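Local coordinates for erythrocyte membrane protein 1 (Plasmodium falciparum, PDB 2XU0) that probably mediates adhesion of infected red cells to host cell-surface receptors, this chain being the N-terminal segment and first Duffy-binding-like domain, at residues Glu317-Ile329 / Lys440-Phe454. The protein carries 10 engineered substitutions. Sequence-based numbering, arbitrary orientation.
Sequences EEWSEEFCRIKKI and KHCHDNKDEKNKIDF
Cys-324 and Cys-442 close a disulfide that ties the long helix 311-338 of this Duffy-binding-like domain to the short helical turn 440-443; both cysteines belong to the domain's C-terminal subdomain. The SG atoms of Cys-324 and Cys-442 are 2.0 Å apart with chi3 at 99°, close to the usual right angle of a disulfide, and Ile-452 and Phe-454 of the returning loop pack against the Cys-324 sulfur. Ile-452 lays CG1 and CG2 against it, while Phe-454 brings CZ close to it and slots its edge against Phe-323, CZ lying 3.8 Å from Phe-323 CD2. Leu-433 and Leu-436 of helix 429-437 also touch Phe-454, so a large flat hydrocarbon suits this buried place.

Glu-321 receives two successive backbone N-H groups of the weakly bonded turn, those of His-441 and Cys-442. From CB, its CG lies beside the backbone N, and the chain bends about the CB-CG bond (chi2 -67°), which brings CD close to the amide of His-441. OE1 takes the N-H of His-441 at 2.9 Å through its syn lone pair, nearly straight at 174°; OE2 receives a weaker bond from Cys-442 N at 3.3 Å. A carboxylate, with two acceptors and a negative charge, can engage successive amides together. OE1 also lies at the edge of the His-441 imidazole, 3.1 Å from CD2.

Over one face of that imidazole runs the aliphatic part of Arg-325, its CB making a CH-pi contact, while its guanidinium grips Glu-322 side-on. Lysine fits at 328 because its long chain can reach carbonyls of the turn and of the residue just after it: Lys-328 NZ donates to His-441 O at 2.8 Å and weakly to Asp-444 O. A water joins Lys-328 NZ to His-441 ND1, lying 2.8 Å from each nitrogen.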
loop_
_atom_site.group_PDB
_atom_site.type_symbol
_atom_site.label_atom_id
_atom_site.label_comp_id
_atom_site.label_asym_id
_atom_site.label_seq_id
_atom_site.Cartn_x
_atom_site.Cartn_y
_atom_site.Cartn_z
ATOM N N GLU A 317 5.428 1.716 -2.291
ATOM C CA GLU A 317 5.621 0.258 -2.318
ATOM C C GLU A 317 4.264 -0.416 -2.648
ATOM O O GLU A 317 4.218 -1.337 -3.452
ATOM C CB GLU A 317 6.200 -0.249 -0.969
ATOM C CG GLU A 317 6.442 -1.746 -0.905
ATOM C CD GLU A 317 5.246 -2.629 -0.585
ATOM O OE1 GLU A 317 4.245 -2.123 -0.029
ATOM O OE2 GLU A 317 5.301 -3.829 -0.932
ATOM N N GLU A 318 3.172 0.063 -2.065
ATOM C CA GLU A 318 1.845 -0.497 -2.380
ATOM C C GLU A 318 1.433 -0.122 -3.807
ATOM O O GLU A 318 0.805 -0.924 -4.510
ATOM C CB GLU A 318 0.820 0.029 -1.392
ATOM C CG GLU A 318 -0.572 -0.566 -1.543
ATOM C CD GLU A 318 -1.513 -0.098 -0.463
ATOM O OE1 GLU A 318 -1.073 0.691 0.406
ATOM O OE2 GLU A 318 -2.675 -0.567 -0.442
ATOM N N TRP A 319 1.837 1.083 -4.265
ATOM C CA TRP A 319 1.521 1.518 -5.626
ATOM C C TRP A 319 2.115 0.525 -6.606
ATOM O O TRP A 319 1.428 0.075 -7.524
ATOM C CB TRP A 319 2.036 2.945 -5.903
ATOM C CG TRP A 319 1.782 3.399 -7.314
ATOM C CD1 TRP A 319 0.692 4.086 -7.766
ATOM C CD2 TRP A 319 2.576 3.095 -8.473
ATOM N NE1 TRP A 319 0.769 4.255 -9.128
ATOM C CE2 TRP A 319 1.914 3.657 -9.591
ATOM C CE3 TRP A 319 3.819 2.467 -8.669
ATOM C CZ2 TRP A 319 2.445 3.597 -10.882
ATOM C CZ3 TRP A 319 4.311 2.342 -9.958
ATOM C CH2 TRP A 319 3.617 2.890 -11.052
ATOM N N SER A 320 3.397 0.217 -6.434
ATOM C CA SER A 320 4.131 -0.677 -7.335
ATOM C C SER A 320 3.624 -2.124 -7.335
ATOM O O SER A 320 3.515 -2.729 -8.405
ATOM C CB SER A 320 5.639 -0.587 -7.087
ATOM O OG SER A 320 5.986 -1.116 -5.825
ATOM N N GLU A 321 3.297 -2.655 -6.153
ATOM C CA GLU A 321 2.762 -4.015 -5.995
ATOM C C GLU A 321 1.387 -4.162 -6.646
ATOM O O GLU A 321 1.143 -5.136 -7.375
ATOM C CB GLU A 321 2.711 -4.421 -4.508
ATOM C CG GLU A 321 4.080 -4.835 -3.962
ATOM C CD GLU A 321 4.572 -6.122 -4.593
ATOM O OE1 GLU A 321 4.048 -7.202 -4.240
ATOM O OE2 GLU A 321 5.391 -6.035 -5.533
ATOM N N GLU A 322 0.524 -3.182 -6.414
ATOM C CA GLU A 322 -0.833 -3.126 -6.975
ATOM C C GLU A 322 -0.806 -2.867 -8.450
ATOM O O GLU A 322 -1.665 -3.392 -9.148
ATOM C CB GLU A 322 -1.704 -2.088 -6.243
ATOM C CG GLU A 322 -2.084 -2.557 -4.852
ATOM C CD GLU A 322 -3.043 -3.735 -4.846
ATOM O OE1 GLU A 322 -4.259 -3.501 -5.038
ATOM O OE2 GLU A 322 -2.573 -4.894 -4.728
ATOM N N PHE A 323 0.191 -2.085 -8.948
ATOM C CA PHE A 323 0.376 -1.823 -10.381
ATOM C C PHE A 323 0.710 -3.161 -11.062
ATOM O O PHE A 323 0.081 -3.517 -12.061
ATOM C CB PHE A 323 1.529 -0.779 -10.644
ATOM C CG PHE A 323 2.080 -0.805 -12.060
ATOM C CD1 PHE A 323 1.304 -0.371 -13.140
ATOM C CD2 PHE A 323 3.322 -1.372 -12.333
ATOM C CE1 PHE A 323 1.782 -0.473 -14.453
ATOM C CE2 PHE A 323 3.805 -1.455 -13.650
ATOM C CZ PHE A 323 3.024 -1.020 -14.696
ATOM N N CYS A 324 1.722 -3.887 -10.541
ATOM C CA CYS A 324 2.168 -5.175 -11.107
ATOM C C CYS A 324 1.049 -6.230 -11.048
ATOM O O CYS A 324 0.879 -7.001 -11.998
ATOM C CB CYS A 324 3.419 -5.661 -10.390
ATOM S SG CYS A 324 4.893 -4.650 -10.691
ATOM N N ARG A 325 0.305 -6.266 -9.936
ATOM C CA ARG A 325 -0.791 -7.220 -9.740
ATOM C C ARG A 325 -1.889 -6.957 -10.775
ATOM O O ARG A 325 -2.211 -7.866 -11.522
ATOM C CB ARG A 325 -1.336 -7.164 -8.311
ATOM C CG ARG A 325 -2.546 -8.087 -8.078
ATOM C CD ARG A 325 -3.088 -7.971 -6.667
ATOM N NE ARG A 325 -3.889 -6.761 -6.461
ATOM C CZ ARG A 325 -5.179 -6.638 -6.772
ATOM N NH1 ARG A 325 -5.831 -7.642 -7.340
ATOM N NH2 ARG A 325 -5.818 -5.504 -6.536
ATOM N N ILE A 326 -2.393 -5.700 -10.852
ATOM C CA ILE A 326 -3.414 -5.247 -11.798
ATOM C C ILE A 326 -2.972 -5.384 -13.258
ATOM O O ILE A 326 -3.799 -5.754 -14.093
ATOM C CB ILE A 326 -3.991 -3.829 -11.444
ATOM C CG1 ILE A 326 -4.672 -3.784 -10.036
ATOM C CG2 ILE A 326 -4.920 -3.271 -12.512
ATOM C CD1 ILE A 326 -5.694 -4.880 -9.792
ATOM N N LYS A 327 -1.700 -5.087 -13.570
ATOM C CA LYS A 327 -1.154 -5.218 -14.922
ATOM C C LYS A 327 -1.346 -6.651 -15.451
ATOM O O LYS A 327 -1.717 -6.826 -16.617
ATOM C CB LYS A 327 0.333 -4.808 -14.982
ATOM C CG LYS A 327 0.929 -4.843 -16.391
ATOM C CD LYS A 327 2.413 -4.454 -16.390
ATOM C CE LYS A 327 2.964 -4.537 -17.785
ATOM N NZ LYS A 327 4.390 -4.130 -17.859
ATOM N N LYS A 328 -1.103 -7.667 -14.594
ATOM C CA LYS A 328 -1.295 -9.068 -14.977
ATOM C C LYS A 328 -2.762 -9.335 -15.345
ATOM O O LYS A 328 -3.020 -9.953 -16.383
ATOM C CB LYS A 328 -0.811 -10.029 -13.879
ATOM C CG LYS A 328 0.685 -10.277 -13.944
ATOM C CD LYS A 328 1.146 -11.117 -12.769
ATOM C CE LYS A 328 2.609 -10.913 -12.481
ATOM N NZ LYS A 328 2.885 -10.937 -11.023
ATOM N N ILE A 329 -3.708 -8.789 -14.557
ATOM C CA ILE A 329 -5.137 -8.923 -14.841
ATOM C C ILE A 329 -5.504 -8.274 -16.189
ATOM O O ILE A 329 -6.245 -8.871 -16.988
ATOM C CB ILE A 329 -5.975 -8.342 -13.691
ATOM C CG1 ILE A 329 -5.836 -9.206 -12.405
ATOM C CG2 ILE A 329 -7.457 -8.152 -14.121
ATOM C CD1 ILE A 329 -6.332 -8.510 -11.128
ATOM N N LYS A 440 6.889 -8.917 -4.197
ATOM C CA LYS A 440 6.195 -10.199 -4.419
ATOM C C LYS A 440 5.523 -10.265 -5.823
ATOM O O LYS A 440 5.836 -11.155 -6.633
ATOM C CB LYS A 440 5.173 -10.446 -3.296
ATOM C CG LYS A 440 4.581 -11.859 -3.264
ATOM C CD LYS A 440 3.422 -11.978 -2.267
ATOM C CE LYS A 440 3.865 -12.530 -0.933
ATOM N NZ LYS A 440 2.709 -12.816 -0.030
ATOM N N HIS A 441 4.660 -9.297 -6.114
ATOM C CA HIS A 441 3.915 -9.238 -7.374
ATOM C C HIS A 441 4.806 -8.816 -8.520
ATOM O O HIS A 441 4.762 -9.436 -9.575
ATOM C CB HIS A 441 2.700 -8.304 -7.247
ATOM C CG HIS A 441 1.633 -8.834 -6.346
ATOM N ND1 HIS A 441 0.780 -9.841 -6.754
ATOM C CD2 HIS A 441 1.314 -8.484 -5.080
ATOM C CE1 HIS A 441 -0.019 -10.079 -5.724
ATOM N NE2 HIS A 441 0.249 -9.276 -4.707
ATOM N N CYS A 442 5.665 -7.802 -8.308
ATOM C CA CYS A 442 6.547 -7.312 -9.383
ATOM C C CYS A 442 7.626 -8.263 -9.882
ATOM O O CYS A 442 7.911 -8.268 -11.081
ATOM C CB CYS A 442 7.102 -5.937 -9.054
ATOM S SG CYS A 442 5.821 -4.663 -8.864
ATOM N N HIS A 443 8.246 -9.037 -8.981
ATOM C CA HIS A 443 9.334 -9.943 -9.355
ATOM C C HIS A 443 8.878 -11.207 -10.077
ATOM O O HIS A 443 9.649 -11.785 -10.840
ATOM C CB HIS A 443 10.187 -10.283 -8.136
ATOM C CG HIS A 443 11.573 -10.736 -8.460
ATOM N ND1 HIS A 443 12.051 -11.960 -8.021
ATOM C CD2 HIS A 443 12.557 -10.102 -9.140
ATOM C CE1 HIS A 443 13.301 -12.036 -8.458
ATOM N NE2 HIS A 443 13.651 -10.939 -9.130
ATOM N N ASP A 444 7.617 -11.608 -9.848
ATOM C CA ASP A 444 6.963 -12.783 -10.408
ATOM C C ASP A 444 6.586 -12.701 -11.920
ATOM O O ASP A 444 5.412 -12.590 -12.283
ATOM C CB ASP A 444 5.786 -13.223 -9.509
ATOM C CG ASP A 444 5.149 -14.568 -9.839
ATOM O OD1 ASP A 444 3.954 -14.757 -9.503
ATOM O OD2 ASP A 444 5.846 -15.436 -10.431
ATOM N N ASN A 445 7.604 -12.808 -12.784
ATOM C CA ASN A 445 7.507 -12.865 -14.246
ATOM C C ASN A 445 8.724 -13.634 -14.702
ATOM O O ASN A 445 9.840 -13.114 -14.609
ATOM C CB ASN A 445 7.471 -11.469 -14.892
ATOM C CG ASN A 445 6.092 -10.880 -15.123
ATOM O OD1 ASN A 445 5.889 -9.672 -14.976
ATOM N ND2 ASN A 445 5.125 -11.695 -15.543
ATOM N N LYS A 446 8.522 -14.901 -15.118
ATOM C CA LYS A 446 9.595 -15.811 -15.554
ATOM C C LYS A 446 10.045 -15.538 -17.003
ATOM O O LYS A 446 11.123 -15.988 -17.416
ATOM C CB LYS A 446 9.180 -17.288 -15.367
ATOM C CG LYS A 446 8.824 -17.669 -13.924
ATOM C CD LYS A 446 8.756 -19.181 -13.734
ATOM C CE LYS A 446 7.872 -19.589 -12.580
ATOM N NZ LYS A 446 6.442 -19.658 -12.979
ATOM N N ASP A 447 9.214 -14.776 -17.752
ATOM C CA ASP A 447 9.396 -14.367 -19.146
ATOM C C ASP A 447 10.314 -13.138 -19.225
ATOM O O ASP A 447 9.987 -12.092 -18.655
ATOM C CB ASP A 447 8.026 -14.058 -19.790
ATOM C CG ASP A 447 6.838 -14.728 -19.108
ATOM O OD1 ASP A 447 6.608 -15.934 -19.361
ATOM O OD2 ASP A 447 6.154 -14.052 -18.301
ATOM N N GLU A 448 11.465 -13.275 -19.929
ATOM C CA GLU A 448 12.487 -12.221 -20.092
ATOM C C GLU A 448 11.994 -10.921 -20.737
ATOM O O GLU A 448 12.496 -9.846 -20.394
ATOM C CB GLU A 448 13.772 -12.739 -20.789
ATOM C CG GLU A 448 13.608 -13.218 -22.230
ATOM C CD GLU A 448 14.882 -13.334 -23.049
ATOM O OE1 GLU A 448 15.860 -13.956 -22.569
ATOM O OE2 GLU A 448 14.887 -12.833 -24.198
ATOM N N LYS A 449 11.028 -11.022 -21.668
ATOM C CA LYS A 449 10.484 -9.861 -22.366
ATOM C C LYS A 449 9.619 -8.953 -21.479
ATOM O O LYS A 449 9.830 -7.739 -21.473
ATOM C CB LYS A 449 9.791 -10.258 -23.698
ATOM C CG LYS A 449 8.370 -10.843 -23.609
ATOM C CD LYS A 449 8.332 -12.343 -23.330
ATOM C CE LYS A 449 6.941 -12.887 -23.542
ATOM N NZ LYS A 449 6.824 -14.304 -23.114
ATOM N N ASN A 450 8.682 -9.550 -20.708
ATOM C CA ASN A 450 7.741 -8.848 -19.828
ATOM C C ASN A 450 8.172 -8.731 -18.345
ATOM O O ASN A 450 7.317 -8.723 -17.451
ATOM C CB ASN A 450 6.316 -9.420 -19.976
ATOM C CG ASN A 450 6.184 -10.896 -19.682
ATOM O OD1 ASN A 450 5.882 -11.695 -20.571
ATOM N ND2 ASN A 450 6.358 -11.291 -18.427
ATOM N N LYS A 451 9.487 -8.620 -18.090
ATOM C CA LYS A 451 9.971 -8.456 -16.729
ATOM C C LYS A 451 9.822 -6.996 -16.306
ATOM O O LYS A 451 10.153 -6.093 -17.074
ATOM C CB LYS A 451 11.410 -9.004 -16.531
ATOM C CG LYS A 451 12.533 -8.326 -17.340
ATOM C CD LYS A 451 13.343 -7.289 -16.530
ATOM C CE LYS A 451 14.612 -7.834 -15.909
ATOM N NZ LYS A 451 14.341 -8.630 -14.680
ATOM N N ILE A 452 9.290 -6.770 -15.096
ATOM C CA ILE A 452 9.106 -5.436 -14.544
ATOM C C ILE A 452 10.466 -4.854 -14.188
ATOM O O ILE A 452 11.242 -5.505 -13.483
ATOM C CB ILE A 452 8.164 -5.479 -13.313
ATOM C CG1 ILE A 452 6.727 -5.989 -13.676
ATOM C CG2 ILE A 452 8.152 -4.147 -12.579
ATOM C CD1 ILE A 452 5.807 -5.059 -14.558
ATOM N N ASP A 453 10.761 -3.636 -14.697
ATOM C CA ASP A 453 11.998 -2.907 -14.402
ATOM C C ASP A 453 11.683 -1.435 -14.393
ATOM O O ASP A 453 11.603 -0.797 -15.460
ATOM C CB ASP A 453 13.148 -3.262 -15.363
ATOM C CG ASP A 453 14.511 -2.655 -15.004
ATOM O OD1 ASP A 453 14.604 -1.951 -13.977
ATOM O OD2 ASP A 453 15.479 -2.907 -15.733
ATOM N N PHE A 454 11.489 -0.897 -13.177
ATOM C CA PHE A 454 11.173 0.506 -12.930
ATOM C C PHE A 454 12.300 1.449 -13.354
ATOM O O PHE A 454 12.044 2.645 -13.555
ATOM C CB PHE A 454 10.669 0.744 -11.506
ATOM C CG PHE A 454 9.320 0.076 -11.266
ATOM C CD1 PHE A 454 8.174 0.517 -11.932
ATOM C CD2 PHE A 454 9.203 -0.998 -10.387
ATOM C CE1 PHE A 454 6.928 -0.100 -11.712
ATOM C CE2 PHE A 454 7.974 -1.633 -10.185
ATOM C CZ PHE A 454 6.842 -1.177 -10.841
HETATM O O HOH W 1 5.166 -7.029 -17.311
HETATM O O HOH W 2 0.663 -10.821 -9.398
#